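Local structure of AlbC (Streptomyces noursei, 3OQV) at residues T92-D95 and L96-R99; S41-Q45 and K46-M50; V49-L52 and Q53-G56; A187-P190 and G191-V195; Y128-V131 and R132-D136. The protein catalyses the ATP-independent joining of phenylalanyl and leucyl groups from their aminoacyl-tRNAs into a cyclodipeptide, a step on the way to the antibacterial albonoursin. All coordinates share one frame; numbering follows the deposited sequence.

Contact 1 of 5, residues T92-D95 and L96-R99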
loop_
_atom_site.group_PDB
_atom_site.type_symbol
_atom_site.label_atom_id
_atom_site.label_comp_id
_atom_site.label_asym_id
_atom_site.label_seq_id
_atom_site.Cartn_x
_atom_site.Cartn_y
_atom_site.Cartn_z
ATOM N N THR A 92 9.018 14.136 -1.707
ATOM C CA THR A 92 8.059 13.390 -0.896
ATOM C C THR A 92 8.661 12.054 -0.474
ATOM O O THR A 92 8.577 11.656 0.691
ATOM C CB THR A 92 6.755 13.174 -1.680
ATOM O OG1 THR A 92 6.093 14.435 -1.837
ATOM C CG2 THR A 92 5.818 12.198 -0.965
ATOM N N LEU A 93 9.360 11.412 -1.399
ATOM C CA LEU A 93 9.950 10.117 -1.106
ATOM C C LEU A 93 11.169 10.225 -0.214
ATOM O O LEU A 93 11.435 9.326 0.581
ATOM C CB LEU A 93 10.271 9.359 -2.389
ATOM C CG LEU A 93 9.012 8.983 -3.166
ATOM C CD1 LEU A 93 9.371 8.427 -4.535
ATOM C CD2 LEU A 93 8.197 7.981 -2.362
ATOM N N LYS A 94 11.917 11.322 -0.333
ATOM C CA LYS A 94 13.011 11.558 0.596
ATOM C C LYS A 94 12.490 11.676 2.019
ATOM O O LYS A 94 13.098 11.151 2.947
ATOM C CB LYS A 94 13.794 12.825 0.236
ATOM C CG LYS A 94 14.866 12.595 -0.795
ATOM C CD LYS A 94 15.466 13.914 -1.242
ATOM C CE LYS A 94 16.856 13.692 -1.796
ATOM N NZ LYS A 94 17.063 12.257 -2.126
ATOM N N ASP A 95 11.407 12.424 2.196
ATOM C CA ASP A 95 10.823 12.618 3.521
ATOM C C ASP A 95 10.311 11.281 4.094
ATOM O O ASP A 95 10.621 10.916 5.235
ATOM C CB ASP A 95 9.686 13.642 3.450
ATOM C CG ASP A 95 10.184 15.062 3.168
ATOM O OD1 ASP A 95 11.413 15.292 3.218
ATOM O OD2 ASP A 95 9.343 15.952 2.894
ATOM N N LEU A 96 9.565 10.544 3.280
ATOM C CA LEU A 96 9.108 9.184 3.650
ATOM C C LEU A 96 10.235 8.256 4.111
ATOM O O LEU A 96 10.165 7.672 5.203
ATOM C CB LEU A 96 8.359 8.556 2.477
ATOM C CG LEU A 96 7.562 7.272 2.724
ATOM C CD1 LEU A 96 6.765 7.406 3.981
ATOM C CD2 LEU A 96 6.648 7.009 1.545
ATOM N N ARG A 97 11.284 8.137 3.301
ATOM C CA ARG A 97 12.409 7.261 3.624
ATOM C C ARG A 97 13.145 7.656 4.885
ATOM O O ARG A 97 13.517 6.792 5.672
ATOM C CB ARG A 97 13.404 7.190 2.474
ATOM C CG ARG A 97 12.918 6.356 1.304
ATOM C CD ARG A 97 14.031 6.183 0.283
ATOM N NE ARG A 97 13.487 6.126 -1.068
ATOM C CZ ARG A 97 13.461 7.155 -1.905
ATOM N NH1 ARG A 97 13.984 8.324 -1.548
ATOM N NH2 ARG A 97 12.919 7.012 -3.105
ATOM N N ARG A 98 13.423 8.951 5.036
ATOM C CA ARG A 98 14.085 9.454 6.233
ATOM C C ARG A 98 13.266 9.143 7.485
ATOM O O ARG A 98 13.793 8.677 8.499
ATOM C CB ARG A 98 14.335 10.960 6.107
ATOM C CG ARG A 98 14.967 11.342 4.776
ATOM C CD ARG A 98 15.327 12.832 4.659
ATOM N NE ARG A 98 16.292 13.033 3.576
ATOM C CZ ARG A 98 16.447 14.163 2.895
ATOM N NH1 ARG A 98 15.724 15.232 3.200
ATOM N NH2 ARG A 98 17.331 14.225 1.906
ATOM N N ARG A 99 11.963 9.374 7.401
ATOM C CA ARG A 99 11.086 9.121 8.533
ATOM C C ARG A 99 11.025 7.611 8.847
ATOM O O ARG A 99 11.112 7.211 10.008
ATOM C CB ARG A 99 9.694 9.712 8.261
ATOM C CG ARG A 99 8.559 9.119 9.080
ATOM C CD ARG A 99 7.357 10.070 9.152
ATOM N NE ARG A 99 7.511 11.235 8.278
ATOM C CZ ARG A 99 7.016 11.322 7.043
ATOM N NH1 ARG A 99 7.204 12.421 6.321
ATOM N NH2 ARG A 99 6.332 10.310 6.526
HETATM O O HOH W 1 6.886 12.184 2.949
#
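Arg97 starts with CG beside its backbone N and trans to its carbonyl carbon (chi1 -74°), then bends at chi3 (-147°), which folds its guanidinium back over Leu93, one turn earlier in helix 82-107. The carbonyl O of Leu93 sits over one face of the group, and Arg97 NH2 comes to 3.6 Å from Leu93 CB. That oxygen is used by the backbone, accepting Arg97 N at 3.0 Å, while Arg97 NE is hydrogen-bonded to the hydroxyl of Tyr66. Arg98 leaves the helix with the same sense of chi1 but runs straight from CG to NE, and its guanidinium covers the Lys94 chain: Lys94 CB stands 4.0 Å above the plane, over its centre, and Arg98 NH2 is 3.7 Å from Lys94 CD. Asp95 OD1 lies 4.3 Å from Arg98 NH1 but well out of the guanidinium plane, too far for a salt bridge. Arg99, with CG anti to its backbone N and a sharp bend at chi3, brings a face over Asp95 O. A water donates to Thr92 O at 2.9 Å and receives a weak bond from Arg99 NH1. Toward the protein, Leu93 CD2 meets Leu96 CD2 at 4.3 Å. The guanidinium groups thus lie over carbonyl oxygens (Arg97, Arg99) or the Lys94 chain (Arg98), whose ammonium comes close to Arg98 NH2 although both are positive. A phosphate ion, probably from the crystallisation liquor, lies about 5 Å from the Lys94 side chain. Such a basic surface is consistent with aminoacyl-tRNA binding, a role inferred for Arg98 from relatives.

Contact 2 of 5, residues S41-Q45 and K46-M50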
loop_
_atom_site.group_PDB
_atom_site.type_symbol
_atom_site.label_atom_id
_atom_site.label_comp_id
_atom_site.label_asym_id
_atom_site.label_seq_id
_atom_site.Cartn_x
_atom_site.Cartn_y
_atom_site.Cartn_z
ATOM N N SER A 41 -1.544 9.767 6.119
ATOM C CA SER A 41 -0.965 10.587 7.183
ATOM C C SER A 41 -0.994 9.864 8.534
ATOM O O SER A 41 -0.411 10.330 9.513
ATOM C CB SER A 41 -1.653 11.951 7.272
ATOM O OG SER A 41 -3.032 11.815 7.553
ATOM N N TYR A 42 -1.625 8.694 8.563
ATOM C CA TYR A 42 -1.486 7.777 9.680
ATOM C C TYR A 42 -0.025 7.538 10.023
ATOM O O TYR A 42 0.327 7.391 11.193
ATOM C CB TYR A 42 -2.163 6.450 9.361
ATOM C CG TYR A 42 -3.560 6.341 9.915
ATOM C CD1 TYR A 42 -4.670 6.605 9.115
ATOM C CD2 TYR A 42 -3.776 5.964 11.237
ATOM C CE1 TYR A 42 -5.960 6.491 9.621
ATOM C CE2 TYR A 42 -5.059 5.848 11.750
ATOM C CZ TYR A 42 -6.144 6.115 10.940
ATOM O OH TYR A 42 -7.414 6.008 11.452
ATOM N N PHE A 43 0.820 7.488 8.996
ATOM C CA PHE A 43 2.212 7.061 9.157
ATOM C C PHE A 43 3.143 8.222 9.518
ATOM O O PHE A 43 4.086 8.545 8.790
ATOM C CB PHE A 43 2.703 6.293 7.919
ATOM C CG PHE A 43 2.223 4.863 7.869
ATOM C CD1 PHE A 43 2.778 3.901 8.697
ATOM C CD2 PHE A 43 1.161 4.504 7.058
ATOM C CE1 PHE A 43 2.315 2.578 8.670
ATOM C CE2 PHE A 43 0.681 3.204 7.036
ATOM C CZ PHE A 43 1.268 2.235 7.835
ATOM N N SER A 44 2.855 8.847 10.654
ATOM C CA SER A 44 3.868 9.534 11.446
ATOM C C SER A 44 4.906 8.558 11.996
ATOM O O SER A 44 4.665 7.348 12.077
ATOM C CB SER A 44 3.206 10.278 12.604
ATOM O OG SER A 44 2.599 9.369 13.510
ATOM N N GLN A 45 6.034 9.094 12.449
ATOM C CA GLN A 45 7.010 8.272 13.147
ATOM C C GLN A 45 6.389 7.560 14.344
ATOM O O GLN A 45 6.568 6.352 14.513
ATOM C CB GLN A 45 8.223 9.085 13.590
ATOM C CG GLN A 45 9.331 8.212 14.166
ATOM C CD GLN A 45 10.635 8.958 14.322
ATOM O OE1 GLN A 45 10.859 9.981 13.670
ATOM N NE2 GLN A 45 11.491 8.473 15.216
ATOM N N LYS A 46 5.675 8.313 15.177
ATOM C CA LYS A 46 5.030 7.736 16.348
ATOM C C LYS A 46 4.171 6.533 15.985
ATOM O O LYS A 46 4.274 5.477 16.606
ATOM C CB LYS A 46 4.179 8.779 17.071
ATOM C CG LYS A 46 3.750 8.355 18.463
ATOM C CD LYS A 46 4.886 7.652 19.198
ATOM C CE LYS A 46 4.608 7.553 20.695
ATOM N NZ LYS A 46 4.612 8.893 21.355
ATOM N N ASN A 47 3.313 6.696 14.983
ATOM C CA ASN A 47 2.399 5.627 14.598
ATOM C C ASN A 47 3.102 4.464 13.907
ATOM O O ASN A 47 2.699 3.307 14.061
ATOM C CB ASN A 47 1.267 6.165 13.721
ATOM C CG ASN A 47 0.197 6.883 14.531
ATOM O OD1 ASN A 47 0.097 6.707 15.745
ATOM N ND2 ASN A 47 -0.615 7.683 13.857
ATOM N N THR A 48 4.139 4.777 13.137
ATOM C CA THR A 48 4.947 3.751 12.490
ATOM C C THR A 48 5.621 2.861 13.527
ATOM O O THR A 48 5.511 1.629 13.468
ATOM C CB THR A 48 6.002 4.366 11.548
ATOM O OG1 THR A 48 5.349 5.224 10.606
ATOM C CG2 THR A 48 6.742 3.269 10.790
ATOM N N VAL A 49 6.231 3.488 14.529
ATOM C CA VAL A 49 6.937 2.746 15.564
ATOM C C VAL A 49 6.017 1.774 16.297
ATOM O O VAL A 49 6.354 0.599 16.461
ATOM C CB VAL A 49 7.625 3.691 16.568
ATOM C CG1 VAL A 49 8.138 2.919 17.769
ATOM C CG2 VAL A 49 8.779 4.428 15.885
ATOM N N MET A 50 4.843 2.251 16.706
ATOM C CA MET A 50 3.897 1.397 17.424
ATOM C C MET A 50 3.442 0.221 16.559
ATOM O O MET A 50 3.296 -0.899 17.048
ATOM C CB MET A 50 2.689 2.204 17.903
ATOM C CG MET A 50 2.938 2.999 19.184
ATOM S SD MET A 50 1.619 2.772 20.398
ATOM C CE MET A 50 0.165 3.093 19.384
#
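Asn47 reaches back past Ser44 and Phe43 to Tyr42. Its CB lies 3.0 Å from Tyr42 O, with Ser44 OG as second neighbour at 3.5 Å, and CG, swung beside the backbone N (chi1 -78°), stays close to the same two oxygens. At the tip ND2 donates to Tyr42 O at 2.8 Å, in the carbonyl plane on a lone pair, with the oxygen also lying in the amide plane of Asn47. Tyr42 O takes a weak bond from Ser44 N as well, closing an inverse gamma turn centred on Phe43. Ser44 is the N-cap of helix 45-58, the first helix after strand 29-37 in this Rossmann fold; its OG accepts Asn47 N at 3.1 Å. Ser44 O is gripped twice by Thr48: the backbone N approaches almost head-on at 2.8 Å, whereas Thr48 OG1 donates from above the carbonyl plane at 2.7 Å. The same Thr48 OG1 meets the edge of the buried Phe43 ring, 3.5 Å from Phe43 CD1, and the two side chains cross at about a right angle. Beyond Phe43, His203 meets its ring edge-to-face, while Tyr42 N is hydrogen-bonded to OD1 of Asn40, which may matter for catalysis, as in relatives. Gln45 and Val49 run side by side, with Gln45 OE1 bonded to Arg102 of helix 82-107.

Contact 3 of 5, residues V49-L52 and Q53-G56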
loop_
_atom_site.group_PDB
_atom_site.type_symbol
_atom_site.label_atom_id
_atom_site.label_comp_id
_atom_site.label_asym_id
_atom_site.label_seq_id
_atom_site.Cartn_x
_atom_site.Cartn_y
_atom_site.Cartn_z
ATOM N N VAL A 49 6.231 3.488 14.529
ATOM C CA VAL A 49 6.937 2.746 15.564
ATOM C C VAL A 49 6.017 1.774 16.297
ATOM O O VAL A 49 6.354 0.599 16.461
ATOM C CB VAL A 49 7.625 3.691 16.568
ATOM C CG1 VAL A 49 8.138 2.919 17.769
ATOM C CG2 VAL A 49 8.779 4.428 15.885
ATOM N N MET A 50 4.843 2.251 16.706
ATOM C CA MET A 50 3.897 1.397 17.424
ATOM C C MET A 50 3.442 0.221 16.559
ATOM O O MET A 50 3.296 -0.899 17.048
ATOM C CB MET A 50 2.689 2.204 17.903
ATOM C CG MET A 50 2.938 2.999 19.184
ATOM S SD MET A 50 1.619 2.772 20.398
ATOM C CE MET A 50 0.165 3.093 19.384
ATOM N N LEU A 51 3.210 0.485 15.279
ATOM C CA LEU A 51 2.769 -0.550 14.357
ATOM C C LEU A 51 3.858 -1.598 14.109
ATOM O O LEU A 51 3.587 -2.803 14.106
ATOM C CB LEU A 51 2.302 0.070 13.038
ATOM C CG LEU A 51 1.858 -0.918 11.957
ATOM C CD1 LEU A 51 0.822 -1.914 12.498
ATOM C CD2 LEU A 51 1.329 -0.165 10.736
ATOM N N LEU A 52 5.084 -1.134 13.885
ATOM C CA LEU A 52 6.230 -2.026 13.764
ATOM C C LEU A 52 6.392 -2.925 14.989
ATOM O O LEU A 52 6.663 -4.124 14.859
ATOM C CB LEU A 52 7.515 -1.229 13.529
ATOM C CG LEU A 52 7.655 -0.569 12.158
ATOM C CD1 LEU A 52 8.918 0.293 12.085
ATOM C CD2 LEU A 52 7.656 -1.637 11.068
ATOM N N GLN A 53 6.230 -2.347 16.176
ATOM C CA GLN A 53 6.387 -3.102 17.410
ATOM C C GLN A 53 5.268 -4.129 17.528
ATOM O O GLN A 53 5.501 -5.292 17.854
ATOM C CB GLN A 53 6.352 -2.162 18.614
ATOM C CG GLN A 53 7.587 -1.291 18.759
ATOM C CD GLN A 53 7.456 -0.286 19.888
ATOM O OE1 GLN A 53 6.487 0.474 19.952
ATOM N NE2 GLN A 53 8.436 -0.275 20.787
ATOM N N TRP A 54 4.051 -3.682 17.258
ATOM C CA TRP A 54 2.895 -4.559 17.271
ATOM C C TRP A 54 3.111 -5.762 16.362
ATOM O O TRP A 54 2.857 -6.899 16.760
ATOM C CB TRP A 54 1.655 -3.786 16.833
ATOM C CG TRP A 54 0.405 -4.609 16.829
ATOM C CD1 TRP A 54 -0.401 -4.884 17.896
ATOM C CD2 TRP A 54 -0.212 -5.219 15.691
ATOM N NE1 TRP A 54 -1.475 -5.647 17.492
ATOM C CE2 TRP A 54 -1.371 -5.879 16.146
ATOM C CE3 TRP A 54 0.113 -5.283 14.332
ATOM C CZ2 TRP A 54 -2.211 -6.589 15.288
ATOM C CZ3 TRP A 54 -0.716 -5.996 13.486
ATOM C CH2 TRP A 54 -1.877 -6.616 13.961
ATOM N N ALA A 55 3.588 -5.512 15.145
ATOM C CA ALA A 55 3.765 -6.581 14.166
ATOM C C ALA A 55 4.948 -7.465 14.528
ATOM O O ALA A 55 4.872 -8.693 14.418
ATOM C CB ALA A 55 3.942 -6.010 12.769
ATOM N N GLY A 56 6.036 -6.835 14.966
ATOM C CA GLY A 56 7.208 -7.557 15.448
ATOM C C GLY A 56 6.890 -8.572 16.531
ATOM O O GLY A 56 7.626 -9.547 16.713
#
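Leu51 and Trp54 pack apolar side chains together, one methyl of the leucine set against the six-membered ring: Leu51 CD1 lies 3.9 Å from Trp54 CE3. Both chains start trans to their backbone nitrogens (chi1 178° and -179°), which sends them off the same flank of the helix. Leu51 is buried, packed also on Phe43, Ile34 and Val230, and Trp54 rests on Val230 and Leu235. Leu52 points to another side of the helix, where it packs on Ile34 and Leu104. Helix 45-58 is the crossover of a beta-alpha-beta unit, joining strands 29-37 and 59-67, and these leucines seat it on the parallel sheet. Its backbone is regular throughout, Ala55 N bonding to Leu51 O at 2.9 Å and Gly56 N to Leu52 O at 2.8 Å. The solvent side, by contrast, is the flank of Gln53, an exposed residue whose extended chain lies beside Val49 and points the same way. Its contacts stay within the helix: Val49 CG1 is 3.7 Å from Gln53 OE1, a methyl against an amide oxygen, and Gln53 CG lies 3.2 Å from Val49 O. Met50 barely reaches this flank, its CG 4.4 Å from Gln53 OE1, and packs instead on Leu235 and Ala236 of helix 232-238.

Contact 4 of 5, residues A187-P190 and G191-V195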
loop_
_atom_site.group_PDB
_atom_site.type_symbol
_atom_site.label_atom_id
_atom_site.label_comp_id
_atom_site.label_asym_id
_atom_site.label_seq_id
_atom_site.Cartn_x
_atom_site.Cartn_y
_atom_site.Cartn_z
ATOM N N ALA A 187 -4.272 -8.566 -3.344
ATOM C CA ALA A 187 -4.960 -9.764 -3.799
ATOM C C ALA A 187 -4.224 -11.039 -3.409
ATOM O O ALA A 187 -4.844 -12.085 -3.205
ATOM C CB ALA A 187 -5.192 -9.711 -5.307
ATOM N N ASP A 188 -2.897 -10.975 -3.341
ATOM C CA ASP A 188 -2.120 -12.206 -3.297
ATOM C C ASP A 188 -0.751 -11.984 -2.669
ATOM O O ASP A 188 0.256 -12.380 -3.235
ATOM C CB ASP A 188 -1.977 -12.812 -4.704
ATOM C CG ASP A 188 -1.580 -14.298 -4.671
ATOM O OD1 ASP A 188 -1.287 -14.831 -3.576
ATOM O OD2 ASP A 188 -1.505 -14.917 -5.746
ATOM N N SER A 189 -0.729 -11.444 -1.453
ATOM C CA SER A 189 0.506 -11.372 -0.669
ATOM C C SER A 189 1.189 -12.719 -0.415
ATOM O O SER A 189 2.421 -12.787 -0.387
ATOM C CB SER A 189 0.269 -10.645 0.659
ATOM O OG SER A 189 0.456 -9.241 0.496
ATOM N N PRO A 190 0.401 -13.800 -0.229
ATOM C CA PRO A 190 1.093 -15.076 -0.091
ATOM C C PRO A 190 2.017 -15.341 -1.268
ATOM O O PRO A 190 3.160 -15.753 -1.067
ATOM C CB PRO A 190 -0.044 -16.111 -0.045
ATOM C CG PRO A 190 -1.221 -15.346 0.506
ATOM C CD PRO A 190 -1.052 -13.918 -0.006
ATOM N N GLY A 191 1.538 -15.083 -2.481
ATOM C CA GLY A 191 2.335 -15.346 -3.672
ATOM C C GLY A 191 3.434 -14.319 -3.895
ATOM O O GLY A 191 4.526 -14.654 -4.350
ATOM N N VAL A 192 3.144 -13.062 -3.588
ATOM C CA VAL A 192 4.142 -11.997 -3.716
ATOM C C VAL A 192 5.348 -12.191 -2.779
ATOM O O VAL A 192 6.501 -11.912 -3.160
ATOM C CB VAL A 192 3.503 -10.606 -3.489
ATOM C CG1 VAL A 192 4.575 -9.520 -3.424
ATOM C CG2 VAL A 192 2.519 -10.278 -4.637
ATOM N N PHE A 193 5.080 -12.602 -1.542
ATOM C CA PHE A 193 6.119 -12.655 -0.513
ATOM C C PHE A 193 6.519 -14.095 -0.196
ATOM O O PHE A 193 7.271 -14.334 0.750
ATOM C CB PHE A 193 5.668 -11.930 0.769
ATOM C CG PHE A 193 5.409 -10.473 0.566
ATOM C CD1 PHE A 193 6.471 -9.584 0.406
ATOM C CD2 PHE A 193 4.111 -10.003 0.408
ATOM C CE1 PHE A 193 6.245 -8.233 0.161
ATOM C CE2 PHE A 193 3.870 -8.651 0.161
ATOM C CZ PHE A 193 4.939 -7.767 0.033
ATOM N N SER A 194 5.934 -15.044 -0.924
ATOM C CA SER A 194 6.209 -16.480 -0.743
ATOM C C SER A 194 6.015 -16.961 0.697
ATOM O O SER A 194 6.919 -17.563 1.300
ATOM C CB SER A 194 7.631 -16.845 -1.218
ATOM O OG SER A 194 8.050 -16.064 -2.323
ATOM N N VAL A 195 4.814 -16.763 1.224
ATOM C CA VAL A 195 4.484 -17.212 2.563
ATOM C C VAL A 195 3.113 -17.846 2.509
ATOM O O VAL A 195 2.336 -17.569 1.588
ATOM C CB VAL A 195 4.444 -16.031 3.555
ATOM C CG1 VAL A 195 5.857 -15.552 3.872
ATOM C CG2 VAL A 195 3.581 -14.898 2.996
#
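The ring of Phe193 turns its edge to Ser189, a helical turn earlier, and carries Val192 CG1 over the centre of one face, 3.7 Å above the plane. At that edge Ser189 CB lies in the ring plane and Ser189 OG comes to 3.5 Å from Phe193 CE2. The hydroxyl's polar partner is Leu185 O, so toward Phe193 it makes only van der Waals contact. Around the buried ring stand Leu33 and Val65 of the sheet, and the ring of His31 meets it with planes about 30° apart. The second flat group is the Asp188 carboxylate. With CG trans to the backbone N (chi1 -161°), it curls over the next turn, and OD1 takes Gly191 N at 3.0 Å from well above the carboxylate plane; OD2 is engaged by Arg134 in a salt bridge. Gly191 N also makes a weak bond to Asp188 O, whose main donor is Val192 N at 3.0 Å. Pro190 has no N-H to give, and the helix kinks there. Farther on, Phe193 N bonds to Ser189 O at 2.9 Å, and Val195 N meets Pro190 O at 3.0 Å in the carbonyl plane, on a lone pair. This is a 6→1 bond past a residue of positive phi, Ser194 (54°); after this C-terminal turn of helix 169-193 the chain goes on to strand 198-202, which bears the specificity residue Leu200 in this Rossmann fold.

Contact 5 of 5, residues Y128-V131 and R132-D136. With PO4 (phosphate ion), chain D.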
loop_
_atom_site.group_PDB
_atom_site.type_symbol
_atom_site.label_atom_id
_atom_site.label_comp_id
_atom_site.label_asym_id
_atom_site.label_seq_id
_atom_site.Cartn_x
_atom_site.Cartn_y
_atom_site.Cartn_z
ATOM N N TYR A 128 6.477 -11.015 -7.701
ATOM C CA TYR A 128 5.498 -9.967 -7.958
ATOM C C TYR A 128 4.946 -10.090 -9.366
ATOM O O TYR A 128 3.744 -9.954 -9.583
ATOM C CB TYR A 128 6.125 -8.578 -7.769
ATOM C CG TYR A 128 5.232 -7.434 -8.215
ATOM C CD1 TYR A 128 4.436 -6.760 -7.301
ATOM C CD2 TYR A 128 5.156 -7.056 -9.560
ATOM C CE1 TYR A 128 3.605 -5.702 -7.700
ATOM C CE2 TYR A 128 4.351 -5.981 -9.967
ATOM C CZ TYR A 128 3.575 -5.318 -9.026
ATOM O OH TYR A 128 2.745 -4.287 -9.401
ATOM N N ARG A 129 5.832 -10.314 -10.330
ATOM C CA ARG A 129 5.442 -10.336 -11.739
ATOM C C ARG A 129 4.397 -11.426 -11.984
ATOM O O ARG A 129 3.379 -11.203 -12.645
ATOM C CB ARG A 129 6.675 -10.554 -12.627
ATOM C CG ARG A 129 7.712 -9.434 -12.506
ATOM C CD ARG A 129 8.637 -9.360 -13.720
ATOM N NE ARG A 129 9.139 -10.674 -14.112
ATOM C CZ ARG A 129 10.350 -11.132 -13.816
ATOM N NH1 ARG A 129 11.201 -10.381 -13.131
ATOM N NH2 ARG A 129 10.713 -12.341 -14.214
ATOM N N ALA A 130 4.631 -12.599 -11.412
ATOM C CA ALA A 130 3.722 -13.723 -11.636
ATOM C C ALA A 130 2.312 -13.385 -11.136
ATOM O O ALA A 130 1.311 -13.743 -11.768
ATOM C CB ALA A 130 4.252 -14.982 -10.975
ATOM N N VAL A 131 2.240 -12.709 -9.992
ATOM C CA VAL A 131 0.956 -12.341 -9.429
ATOM C C VAL A 131 0.311 -11.256 -10.275
ATOM O O VAL A 131 -0.890 -11.285 -10.524
ATOM C CB VAL A 131 1.079 -11.898 -7.953
ATOM C CG1 VAL A 131 -0.267 -11.385 -7.436
ATOM C CG2 VAL A 131 1.582 -13.062 -7.108
ATOM N N ARG A 132 1.121 -10.302 -10.726
ATOM C CA ARG A 132 0.624 -9.177 -11.501
ATOM C C ARG A 132 -0.012 -9.608 -12.824
ATOM O O ARG A 132 -1.032 -9.066 -13.228
ATOM C CB ARG A 132 1.763 -8.179 -11.749
ATOM C CG ARG A 132 1.431 -7.043 -12.696
ATOM C CD ARG A 132 0.657 -5.950 -12.011
ATOM N NE ARG A 132 0.296 -4.881 -12.944
ATOM C CZ ARG A 132 0.898 -3.697 -13.012
ATOM N NH1 ARG A 132 1.907 -3.406 -12.201
ATOM N NH2 ARG A 132 0.467 -2.791 -13.876
ATOM N N GLU A 133 0.590 -10.584 -13.490
ATOM C CA GLU A 133 -0.063 -11.267 -14.598
ATOM C C GLU A 133 -1.518 -11.608 -14.239
ATOM O O GLU A 133 -2.442 -11.357 -15.021
ATOM C CB GLU A 133 0.725 -12.532 -14.953
ATOM C CG GLU A 133 0.411 -13.125 -16.324
ATOM C CD GLU A 133 0.982 -14.530 -16.504
ATOM O OE1 GLU A 133 2.124 -14.781 -16.058
ATOM O OE2 GLU A 133 0.282 -15.387 -17.087
ATOM N N ARG A 134 -1.716 -12.135 -13.034
ATOM C CA ARG A 134 -3.017 -12.656 -12.626
ATOM C C ARG A 134 -3.993 -11.534 -12.294
ATOM O O ARG A 134 -5.155 -11.591 -12.688
ATOM C CB ARG A 134 -2.878 -13.584 -11.418
ATOM C CG ARG A 134 -2.591 -15.024 -11.777
ATOM C CD ARG A 134 -2.343 -15.838 -10.520
ATOM N NE ARG A 134 -1.031 -16.473 -10.561
ATOM C CZ ARG A 134 -0.172 -16.501 -9.551
ATOM N NH1 ARG A 134 -0.477 -15.943 -8.382
ATOM N NH2 ARG A 134 0.990 -17.118 -9.707
ATOM N N THR A 135 -3.528 -10.525 -11.555
ATOM C CA THR A 135 -4.380 -9.386 -11.210
ATOM C C THR A 135 -4.765 -8.527 -12.426
ATOM O O THR A 135 -5.909 -8.091 -12.535
ATOM C CB THR A 135 -3.770 -8.486 -10.094
ATOM O OG1 THR A 135 -2.470 -8.017 -10.490
ATOM C CG2 THR A 135 -3.675 -9.241 -8.777
ATOM N N ASP A 136 -3.814 -8.281 -13.325
ATOM C CA ASP A 136 -4.112 -7.615 -14.594
ATOM C C ASP A 136 -5.222 -8.327 -15.360
ATOM O O ASP A 136 -6.237 -7.725 -15.684
ATOM C CB ASP A 136 -2.858 -7.518 -15.467
ATOM C CG ASP A 136 -1.930 -6.384 -15.042
ATOM O OD1 ASP A 136 -2.348 -5.513 -14.245
ATOM O OD2 ASP A 136 -0.766 -6.378 -15.495
HETATM P P PO4 D . 3.934 -0.576 -13.880
HETATM O O1 PO4 D . 3.455 -0.338 -12.460
HETATM O O2 PO4 D . 2.733 -0.513 -14.797
HETATM O O3 PO4 D . 4.953 0.467 -14.273
HETATM O O4 PO4 D . 4.586 -1.934 -13.972
HETATM O O HOH W 2 1.555 -15.588 -13.645
#
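Tyr128 and Arg132 lie side by side on helix 126-141 and point the same way, their ring and guanidinium planes 82° apart. The aliphatic part of Arg132 runs along the ring, CB 3.8 Å from Tyr128 CE2. A turn at chi2 (80°) then carries the guanidinium past the ring to the phenol, where Arg132 NH1 donates to Tyr128 OH at 3.1 Å, the oxygen tilted from the guanidinium plane. Asp136 takes the NE side of the group, its OD1 3.0 Å from Arg132 NE on the syn side, a salt bridge. The two terminal nitrogens face a phosphate ion, with weak bonds from NH1 to O1 and from Arg132 NH2 to phosphate O2 at 3.3 Å. Arg134, tied to Asp188, is set differently: one guanidinium face lies over Ala130 O, and its NH1 is 3.8 Å from Val131 CG2. Tyr128 OH is further bonded to Gln123 and to Ala181 O, the latter residue in the substrate site by similarity. Held by phenol and carboxylate, the Arg132 guanidinium is probably restrained in rotation, its terminal nitrogens turned to the anion by weak bonds; the phosphate, probably from the crystallisation liquor, also bonds His70 and Gln123.

In the fold
Contacts 2 and 3 follow one another on helix 45-58, sharing Val49 and Met50 and touching where Phe43 meets Leu51; the first is polar capping at the helix start, the second mainly apolar seating on the sheet. Contact 1, on helix 82-107, borders contact 2 through Arg99, and its basic outer side contrasts with the leucines of contact 3. Across the chain, with centres 11 Å apart, contacts 4 and 5 join helices 169-193 and 126-141 through the Asp188–Arg134 salt bridge and Val131. Each contact is part core, part surface: Phe43, Leu51 and Phe193 are buried, whereas Arg98 of contact 1 and Arg134 of contact 5 are exposed.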